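Local coordinates for protein aminopeptidase N (Francisella tularensis subsp. tularensis, PDB 5DLL) that probably removes N-terminal amino acids, preferably alanine, from intracellular peptides, working as a zinc-dependent aminopeptidase of the M1 family, at residues K14-K22 and T321-S329; Q491-M499 and E511-Q519. All blocks are in the same frame, centred on the assembly; numbering follows the deposited sequence.

Interaction 1: K14-K22 and T321-S329; sequences KIKYLKDYK and TCRDWFQLS
Tyr-21 and Arg-323 make the flat stack of this contact. The guanidinium lies on one face of the phenol ring with the planes 7° apart, and Arg-323 CZ sits 3.8 Å from the centroid of the Tyr-21 ring, a cation-pi arrangement. The arginine chain bends at chi3 (73°), which lets its methylene carbons join in: Arg-323 CD comes within 3.5 Å of Tyr-21 CZ. Beyond the stack, the Tyr-21 hydroxyl is hydrogen-bonded to Asp-148.

The salt bridge of this contact lies within 321-329. Arg-323 grips its neighbour Asp-324 side-on, NE and NH2 both going to OD2, with NH2 at 2.8 Å from that oxygen. OD2 lies in the guanidinium plane, so the salt bridge fixes the rotation of the group that Tyr-21 covers. The other oxygen, OD1, accepts from the backbone N of Phe-326 at 2.9 Å on its anti lone pair.

Apolar packing centres on Leu-18. Its CB stands almost straight above the Phe-326 ring, 3.8 Å from the ring centroid, while CD1 reaches Phe-326 CD1 at 3.7 Å. The same methyl also meets the guanidinium edge and Asp-324 OD2. Tyr-381 and Phe-387 pack edge-to-face with Phe-326.

The Asp-324 OD1 bond closes an Asx turn, just ahead of the helix 328-346 that carries the zinc ligand Glu-332; the N-terminal arm rests on this turn in the M1 peptidase domain.

Interaction 2: Q491-M499 and E511-Q519; sequences QALHIPVKM and EQVIELKEQ
Val-497 and Ile-514 meet in the middle of the apolar face, Val-497 CB lying 3.9 Å from Ile-514 CG1. Ile-514 holds CG1 between its backbone N and carbonyl carbon (chi1 60°), and this branch also meets Met-499 CG at 4.1 Å. Ile-495 and Leu-516 extend the same face, side by side and pointing the same way. Strand 520-525 packs against its ends, Tyr-523 touching Leu-516 and Phe-525 touching Met-499. On the reverse face Pro-496 meets Val-513 and packs on Met-402 and Leu-406 of helix 390-423.

Between the faces runs the antiparallel backbone pairing, in which Ile-495, Val-497 and Met-499 form hydrogen-bonded pairs with Leu-516, Ile-514 and Gln-512. The Val-497 N to Ile-514 O bond is 2.7 Å long and nearly straight at 173°; the last one, Gln-512 N to Met-499 O, is weak.

At the polar edge Lys-517 lays its aliphatic chain over one face of the His-494 imidazole, CG 4.1 Å from the ring centroid. Glu-515 comes to the ring edge, its OE1 3.5 Å from His-494 NE2. That carboxylate has two cationic partners, Lys-517 NZ at 3.4 Å from OE1 and Arg-443 at OE2.

The hairpin is thus joined by backbone bonds and an apolar face, while Glu-515, shared with Arg-443, may partly offset the lysine charge beside the imidazole.

Interaction 1 and interaction 2 lie in different parts of the chain and do not touch: their centres are 30 Å apart and their nearest atoms about 13 Å. Interaction 1 is the one near the active site. The side chain of Gln-327 is about 13 Å from the bound zinc ion and about 10 Å from the side chain of Glu-332, which binds the metal with His-309 and His-313. Interaction 2 lies away from the metal sites, in the Ig-like region. The first contact joins segments 299 residues apart at their closest ends, the second two neighbouring strands of a hairpin, with 11 residues between the segments.

Interaction 1: K14-K22 and T321-S329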
loop_
_atom_site.group_PDB
_atom_site.type_symbol
_atom_site.label_atom_id
_atom_site.label_comp_id
_atom_site.label_asym_id
_atom_site.label_seq_id
_atom_site.Cartn_x
_atom_site.Cartn_y
_atom_site.Cartn_z
ATOM N N LYS A 14 3.839 10.515 -26.609
ATOM C CA LYS A 14 2.982 11.734 -26.575
ATOM C C LYS A 14 2.620 12.105 -25.142
ATOM O O LYS A 14 1.948 11.345 -24.445
ATOM C CB LYS A 14 1.711 11.522 -27.403
ATOM C CG LYS A 14 1.922 11.731 -28.893
ATOM C CD LYS A 14 0.932 10.941 -29.734
ATOM C CE LYS A 14 1.333 10.964 -31.200
ATOM N NZ LYS A 14 0.560 9.987 -32.012
ATOM N N ILE A 15 3.056 13.287 -24.719
ATOM C CA ILE A 15 2.804 13.770 -23.371
ATOM C C ILE A 15 1.391 14.343 -23.310
ATOM O O ILE A 15 0.956 15.040 -24.228
ATOM C CB ILE A 15 3.832 14.848 -22.944
ATOM C CG1 ILE A 15 5.257 14.270 -22.934
ATOM C CG2 ILE A 15 3.492 15.408 -21.567
ATOM C CD1 ILE A 15 5.960 14.269 -24.277
ATOM N N LYS A 16 0.681 14.027 -22.228
ATOM C CA LYS A 16 -0.656 14.560 -21.975
ATOM C C LYS A 16 -0.586 15.545 -20.817
ATOM O O LYS A 16 0.110 15.294 -19.837
ATOM C CB LYS A 16 -1.627 13.419 -21.667
ATOM C CG LYS A 16 -1.988 12.590 -22.894
ATOM C CD LYS A 16 -2.463 11.186 -22.543
ATOM C CE LYS A 16 -1.308 10.265 -22.173
ATOM N NZ LYS A 16 -0.286 10.138 -23.250
ATOM N N TYR A 17 -1.300 16.664 -20.934
ATOM C CA TYR A 17 -1.182 17.766 -19.971
ATOM C C TYR A 17 -2.485 18.051 -19.228
ATOM O O TYR A 17 -3.554 18.111 -19.833
ATOM C CB TYR A 17 -0.704 19.039 -20.680
ATOM C CG TYR A 17 0.707 18.940 -21.215
ATOM C CD1 TYR A 17 1.803 19.160 -20.380
ATOM C CD2 TYR A 17 0.950 18.616 -22.552
ATOM C CE1 TYR A 17 3.098 19.063 -20.858
ATOM C CE2 TYR A 17 2.243 18.516 -23.038
ATOM C CZ TYR A 17 3.313 18.743 -22.184
ATOM O OH TYR A 17 4.602 18.651 -22.654
ATOM N N LEU A 18 -2.378 18.250 -17.914
ATOM C CA LEU A 18 -3.534 18.537 -17.057
ATOM C C LEU A 18 -4.289 19.803 -17.478
ATOM O O LEU A 18 -5.520 19.833 -17.444
ATOM C CB LEU A 18 -3.088 18.656 -15.592
ATOM C CG LEU A 18 -4.138 19.055 -14.544
ATOM C CD1 LEU A 18 -5.342 18.122 -14.564
ATOM C CD2 LEU A 18 -3.515 19.093 -13.156
ATOM N N LYS A 19 -3.548 20.839 -17.873
ATOM C CA LYS A 19 -4.148 22.101 -18.327
ATOM C C LYS A 19 -4.935 21.962 -19.637
ATOM O O LYS A 19 -5.729 22.839 -19.974
ATOM C CB LYS A 19 -3.073 23.182 -18.479
ATOM C CG LYS A 19 -2.128 22.966 -19.652
ATOM C CD LYS A 19 -0.825 23.729 -19.465
ATOM C CE LYS A 19 0.049 23.656 -20.707
ATOM N NZ LYS A 19 0.440 22.261 -21.053
ATOM N N ASP A 20 -4.713 20.870 -20.369
ATOM C CA ASP A 20 -5.463 20.594 -21.599
ATOM C C ASP A 20 -6.868 20.026 -21.374
ATOM O O ASP A 20 -7.613 19.859 -22.342
ATOM C CB ASP A 20 -4.682 19.625 -22.499
ATOM C CG ASP A 20 -3.404 20.229 -23.048
ATOM O OD1 ASP A 20 -3.273 21.476 -23.034
ATOM O OD2 ASP A 20 -2.534 19.451 -23.506
ATOM N N TYR A 21 -7.237 19.724 -20.130
ATOM C CA TYR A 21 -8.520 19.075 -19.874
ATOM C C TYR A 21 -9.683 19.878 -20.460
ATOM O O TYR A 21 -9.806 21.082 -20.225
ATOM C CB TYR A 21 -8.767 18.825 -18.375
ATOM C CG TYR A 21 -10.182 18.331 -18.096
ATOM C CD1 TYR A 21 -10.511 16.972 -18.203
ATOM C CD2 TYR A 21 -11.202 19.226 -17.766
ATOM C CE1 TYR A 21 -11.807 16.526 -17.969
ATOM C CE2 TYR A 21 -12.498 18.787 -17.536
ATOM C CZ TYR A 21 -12.796 17.440 -17.640
ATOM O OH TYR A 21 -14.085 17.023 -17.407
ATOM N N LYS A 22 -10.508 19.188 -21.245
ATOM C CA LYS A 22 -11.793 19.700 -21.698
ATOM C C LYS A 22 -12.848 18.665 -21.337
ATOM O O LYS A 22 -12.615 17.466 -21.512
ATOM C CB LYS A 22 -11.798 19.905 -23.214
ATOM C CG LYS A 22 -11.358 21.282 -23.681
ATOM C CD LYS A 22 -11.486 21.388 -25.194
ATOM C CE LYS A 22 -10.877 22.672 -25.738
ATOM N NZ LYS A 22 -11.708 23.871 -25.444
ATOM N N THR A 321 -16.157 9.831 -8.111
ATOM C CA THR A 321 -14.922 9.392 -8.773
ATOM C C THR A 321 -13.986 10.556 -9.142
ATOM O O THR A 321 -14.269 11.718 -8.845
ATOM C CB THR A 321 -15.242 8.540 -10.030
ATOM O OG1 THR A 321 -14.074 7.809 -10.431
ATOM C CG2 THR A 321 -15.750 9.399 -11.197
ATOM N N CYS A 322 -12.857 10.227 -9.766
ATOM C CA CYS A 322 -11.926 11.238 -10.271
ATOM C C CYS A 322 -12.347 11.708 -11.668
ATOM O O CYS A 322 -12.798 10.913 -12.489
ATOM C CB CYS A 322 -10.483 10.700 -10.288
ATOM S SG CYS A 322 -10.228 9.099 -11.106
ATOM N N ARG A 323 -12.200 13.010 -11.918
ATOM C CA ARG A 323 -12.534 13.624 -13.209
ATOM C C ARG A 323 -11.555 13.191 -14.294
ATOM O O ARG A 323 -11.953 12.909 -15.431
ATOM C CB ARG A 323 -12.500 15.143 -13.071
ATOM C CG ARG A 323 -12.909 15.915 -14.313
ATOM C CD ARG A 323 -12.496 17.371 -14.195
ATOM N NE ARG A 323 -11.052 17.539 -14.339
ATOM C CZ ARG A 323 -10.421 18.712 -14.340
ATOM N NH1 ARG A 323 -11.100 19.851 -14.202
ATOM N NH2 ARG A 323 -9.099 18.748 -14.481
ATOM N N ASP A 324 -10.274 13.164 -13.934
ATOM C CA ASP A 324 -9.213 12.683 -14.811
ATOM C C ASP A 324 -8.186 11.910 -13.981
ATOM O O ASP A 324 -8.294 11.859 -12.759
ATOM C CB ASP A 324 -8.562 13.860 -15.541
ATOM C CG ASP A 324 -8.018 14.912 -14.589
ATOM O OD1 ASP A 324 -7.135 14.574 -13.768
ATOM O OD2 ASP A 324 -8.470 16.076 -14.660
ATOM N N TRP A 325 -7.187 11.325 -14.634
ATOM C CA TRP A 325 -6.214 10.476 -13.939
ATOM C C TRP A 325 -5.073 11.241 -13.251
ATOM O O TRP A 325 -4.222 10.623 -12.615
ATOM C CB TRP A 325 -5.647 9.429 -14.899
ATOM C CG TRP A 325 -6.705 8.534 -15.471
ATOM C CD1 TRP A 325 -7.144 8.501 -16.765
ATOM C CD2 TRP A 325 -7.475 7.555 -14.761
ATOM N NE1 TRP A 325 -8.133 7.555 -16.905
ATOM C CE2 TRP A 325 -8.355 6.960 -15.691
ATOM C CE3 TRP A 325 -7.501 7.121 -13.431
ATOM C CZ2 TRP A 325 -9.252 5.952 -15.331
ATOM C CZ3 TRP A 325 -8.393 6.119 -13.073
ATOM C CH2 TRP A 325 -9.258 5.546 -14.018
ATOM N N PHE A 326 -5.052 12.571 -13.373
ATOM C CA PHE A 326 -4.131 13.410 -12.580
ATOM C C PHE A 326 -4.678 13.540 -11.156
ATOM O O PHE A 326 -3.944 13.801 -10.196
ATOM C CB PHE A 326 -3.976 14.810 -13.193
ATOM C CG PHE A 326 -3.458 14.811 -14.606
ATOM C CD1 PHE A 326 -4.333 14.760 -15.687
ATOM C CD2 PHE A 326 -2.096 14.883 -14.859
ATOM C CE1 PHE A 326 -3.858 14.771 -16.989
ATOM C CE2 PHE A 326 -1.612 14.896 -16.158
ATOM C CZ PHE A 326 -2.496 14.841 -17.226
ATOM N N GLN A 327 -5.988 13.333 -11.051
ATOM C CA GLN A 327 -6.739 13.438 -9.815
ATOM C C GLN A 327 -6.703 12.138 -8.988
ATOM O O GLN A 327 -7.587 11.893 -8.166
ATOM C CB GLN A 327 -8.189 13.817 -10.169
ATOM C CG GLN A 327 -8.594 15.252 -9.867
ATOM C CD GLN A 327 -7.703 16.320 -10.481
ATOM O OE1 GLN A 327 -7.153 17.168 -9.775
ATOM N NE2 GLN A 327 -7.579 16.301 -11.793
ATOM N N LEU A 328 -5.661 11.334 -9.174
ATOM C CA LEU A 328 -5.580 9.999 -8.579
ATOM C C LEU A 328 -5.174 10.039 -7.101
ATOM O O LEU A 328 -5.439 9.092 -6.357
ATOM C CB LEU A 328 -4.601 9.135 -9.386
ATOM C CG LEU A 328 -4.924 7.654 -9.613
ATOM C CD1 LEU A 328 -6.371 7.427 -10.020
ATOM C CD2 LEU A 328 -3.993 7.102 -10.676
ATOM N N SER A 329 -4.541 11.134 -6.675
ATOM C CA SER A 329 -4.226 11.359 -5.254
ATOM C C SER A 329 -5.473 11.624 -4.397
ATOM O O SER A 329 -5.389 11.627 -3.166
ATOM C CB SER A 329 -3.251 12.529 -5.100
ATOM O OG SER A 329 -3.831 13.743 -5.550
#

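Interaction 2: Q491-M499 and E511-Q519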
loop_
_atom_site.group_PDB
_atom_site.type_symbol
_atom_site.label_atom_id
_atom_site.label_comp_id
_atom_site.label_asym_id
_atom_site.label_seq_id
_atom_site.Cartn_x
_atom_site.Cartn_y
_atom_site.Cartn_z
ATOM N N GLN A 491 7.484 27.538 -2.628
ATOM C CA GLN A 491 6.674 28.454 -1.815
ATOM C C GLN A 491 6.466 27.980 -0.372
ATOM O O GLN A 491 6.784 26.841 -0.022
ATOM C CB GLN A 491 5.300 28.648 -2.464
ATOM C CG GLN A 491 5.328 29.356 -3.806
ATOM C CD GLN A 491 3.949 29.788 -4.257
ATOM O OE1 GLN A 491 2.972 29.051 -4.105
ATOM N NE2 GLN A 491 3.860 30.990 -4.813
ATOM N N ALA A 492 5.921 28.874 0.453
ATOM C CA ALA A 492 5.564 28.558 1.834
ATOM C C ALA A 492 4.219 27.832 1.891
ATOM O O ALA A 492 3.181 28.398 1.544
ATOM C CB ALA A 492 5.508 29.825 2.668
ATOM N N LEU A 493 4.250 26.578 2.331
ATOM C CA LEU A 493 3.049 25.754 2.463
ATOM C C LEU A 493 2.309 25.986 3.785
ATOM O O LEU A 493 2.788 26.690 4.673
ATOM C CB LEU A 493 3.426 24.275 2.358
ATOM C CG LEU A 493 4.160 23.862 1.082
ATOM C CD1 LEU A 493 4.846 22.518 1.265
ATOM C CD2 LEU A 493 3.193 23.827 -0.090
ATOM N N HIS A 494 1.132 25.374 3.890
ATOM C CA HIS A 494 0.343 25.355 5.113
ATOM C C HIS A 494 0.734 24.101 5.906
ATOM O O HIS A 494 0.340 22.988 5.545
ATOM C CB HIS A 494 -1.144 25.314 4.742
ATOM C CG HIS A 494 -2.073 25.630 5.873
ATOM N ND1 HIS A 494 -3.337 26.140 5.669
ATOM C CD2 HIS A 494 -1.926 25.515 7.214
ATOM C CE1 HIS A 494 -3.931 26.320 6.835
ATOM N NE2 HIS A 494 -3.095 25.951 7.788
ATOM N N ILE A 495 1.518 24.281 6.973
ATOM C CA ILE A 495 2.003 23.155 7.787
ATOM C C ILE A 495 1.289 23.133 9.141
ATOM O O ILE A 495 1.367 24.109 9.890
ATOM C CB ILE A 495 3.528 23.228 8.084
ATOM C CG1 ILE A 495 4.336 23.801 6.910
ATOM C CG2 ILE A 495 4.060 21.855 8.481
ATOM C CD1 ILE A 495 4.336 22.957 5.659
ATOM N N PRO A 496 0.590 22.027 9.463
ATOM C CA PRO A 496 0.065 21.835 10.809
ATOM C C PRO A 496 1.099 21.168 11.713
ATOM O O PRO A 496 1.644 20.118 11.359
ATOM C CB PRO A 496 -1.132 20.911 10.590
ATOM C CG PRO A 496 -0.775 20.116 9.387
ATOM C CD PRO A 496 0.157 20.955 8.552
ATOM N N VAL A 497 1.362 21.788 12.863
ATOM C CA VAL A 497 2.318 21.269 13.837
ATOM C C VAL A 497 1.590 20.873 15.118
ATOM O O VAL A 497 1.308 21.718 15.968
ATOM C CB VAL A 497 3.400 22.313 14.178
ATOM C CG1 VAL A 497 4.587 21.640 14.854
ATOM C CG2 VAL A 497 3.842 23.054 12.925
ATOM N N LYS A 498 1.281 19.584 15.239
ATOM C CA LYS A 498 0.643 19.045 16.438
ATOM C C LYS A 498 1.702 18.913 17.521
ATOM O O LYS A 498 2.725 18.253 17.320
ATOM C CB LYS A 498 -0.002 17.689 16.148
ATOM C CG LYS A 498 -0.895 17.187 17.267
ATOM C CD LYS A 498 -1.492 15.829 16.949
ATOM C CE LYS A 498 -2.147 15.230 18.185
ATOM N NZ LYS A 498 -2.694 13.871 17.927
ATOM N N MET A 499 1.460 19.541 18.668
ATOM C CA MET A 499 2.522 19.742 19.648
ATOM C C MET A 499 2.047 19.829 21.096
ATOM O O MET A 499 0.849 19.866 21.384
ATOM C CB MET A 499 3.324 21.000 19.280
ATOM C CG MET A 499 2.494 22.266 19.086
ATOM S SD MET A 499 2.187 23.203 20.597
ATOM C CE MET A 499 3.816 23.865 20.931
ATOM N N GLU A 511 -1.147 21.841 25.069
ATOM C CA GLU A 511 -1.408 20.868 24.013
ATOM C C GLU A 511 -2.421 21.401 22.994
ATOM O O GLU A 511 -3.593 21.615 23.317
ATOM C CB GLU A 511 -1.909 19.549 24.604
ATOM C CG GLU A 511 -0.901 18.840 25.497
ATOM C CD GLU A 511 -1.303 17.407 25.794
ATOM O OE1 GLU A 511 -2.466 17.177 26.182
ATOM O OE2 GLU A 511 -0.457 16.504 25.636
ATOM N N GLN A 512 -1.952 21.606 21.766
ATOM C CA GLN A 512 -2.782 22.122 20.681
ATOM C C GLN A 512 -2.124 21.847 19.329
ATOM O O GLN A 512 -1.027 21.288 19.266
ATOM C CB GLN A 512 -2.995 23.629 20.854
ATOM C CG GLN A 512 -1.717 24.452 20.756
ATOM C CD GLN A 512 -1.941 25.937 20.977
ATOM O OE1 GLN A 512 -3.066 26.387 21.199
ATOM N NE2 GLN A 512 -0.862 26.710 20.913
ATOM N N VAL A 513 -2.805 22.241 18.255
ATOM C CA VAL A 513 -2.232 22.239 16.909
ATOM C C VAL A 513 -2.003 23.690 16.487
ATOM O O VAL A 513 -2.938 24.493 16.500
ATOM C CB VAL A 513 -3.174 21.563 15.887
ATOM C CG1 VAL A 513 -2.575 21.609 14.485
ATOM C CG2 VAL A 513 -3.481 20.127 16.300
ATOM N N ILE A 514 -0.764 24.026 16.133
ATOM C CA ILE A 514 -0.452 25.352 15.588
ATOM C C ILE A 514 -0.117 25.237 14.100
ATOM O O ILE A 514 0.178 24.146 13.602
ATOM C CB ILE A 514 0.681 26.071 16.360
ATOM C CG1 ILE A 514 1.989 25.273 16.321
ATOM C CG2 ILE A 514 0.260 26.324 17.800
ATOM C CD1 ILE A 514 3.191 26.062 16.793
ATOM N N GLU A 515 -0.166 26.367 13.400
ATOM C CA GLU A 515 -0.058 26.380 11.945
ATOM C C GLU A 515 1.095 27.249 11.472
ATOM O O GLU A 515 1.353 28.308 12.040
ATOM C CB GLU A 515 -1.372 26.872 11.339
ATOM C CG GLU A 515 -2.499 25.860 11.481
ATOM C CD GLU A 515 -3.876 26.493 11.493
ATOM O OE1 GLU A 515 -4.082 27.519 10.813
ATOM O OE2 GLU A 515 -4.761 25.950 12.184
ATOM N N LEU A 516 1.782 26.783 10.431
ATOM C CA LEU A 516 2.850 27.542 9.788
ATOM C C LEU A 516 2.467 27.823 8.335
ATOM O O LEU A 516 2.636 26.969 7.464
ATOM C CB LEU A 516 4.168 26.770 9.863
ATOM C CG LEU A 516 5.386 27.403 9.190
ATOM C CD1 LEU A 516 5.731 28.740 9.825
ATOM C CD2 LEU A 516 6.568 26.449 9.263
ATOM N N LYS A 517 1.949 29.028 8.095
ATOM C CA LYS A 517 1.472 29.443 6.776
ATOM C C LYS A 517 2.432 30.430 6.122
ATOM O O LYS A 517 2.034 31.196 5.245
ATOM C CB LYS A 517 0.101 30.114 6.907
ATOM C CG LYS A 517 -0.926 29.330 7.700
ATOM C CD LYS A 517 -2.240 30.083 7.740
ATOM C CE LYS A 517 -3.203 29.466 8.735
ATOM N NZ LYS A 517 -4.555 30.083 8.668
ATOM N N GLU A 518 3.696 30.403 6.534
ATOM C CA GLU A 518 4.638 31.465 6.200
ATOM C C GLU A 518 6.051 30.898 6.111
ATOM O O GLU A 518 6.324 29.817 6.638
ATOM C CB GLU A 518 4.553 32.555 7.276
ATOM C CG GLU A 518 5.098 33.918 6.878
ATOM C CD GLU A 518 4.846 34.981 7.938
ATOM O OE1 GLU A 518 3.734 35.010 8.511
ATOM O OE2 GLU A 518 5.756 35.796 8.199
ATOM N N GLN A 519 6.940 31.621 5.433
ATOM C CA GLN A 519 8.353 31.232 5.330
ATOM C C GLN A 519 9.005 31.134 6.717
ATOM O O GLN A 519 9.755 30.193 6.999
ATOM C CB GLN A 519 9.114 32.232 4.441
ATOM C CG GLN A 519 10.626 32.033 4.362
ATOM C CD GLN A 519 11.024 30.652 3.875
ATOM O OE1 GLN A 519 10.329 30.041 3.060
ATOM N NE2 GLN A 519 12.152 30.154 4.370
#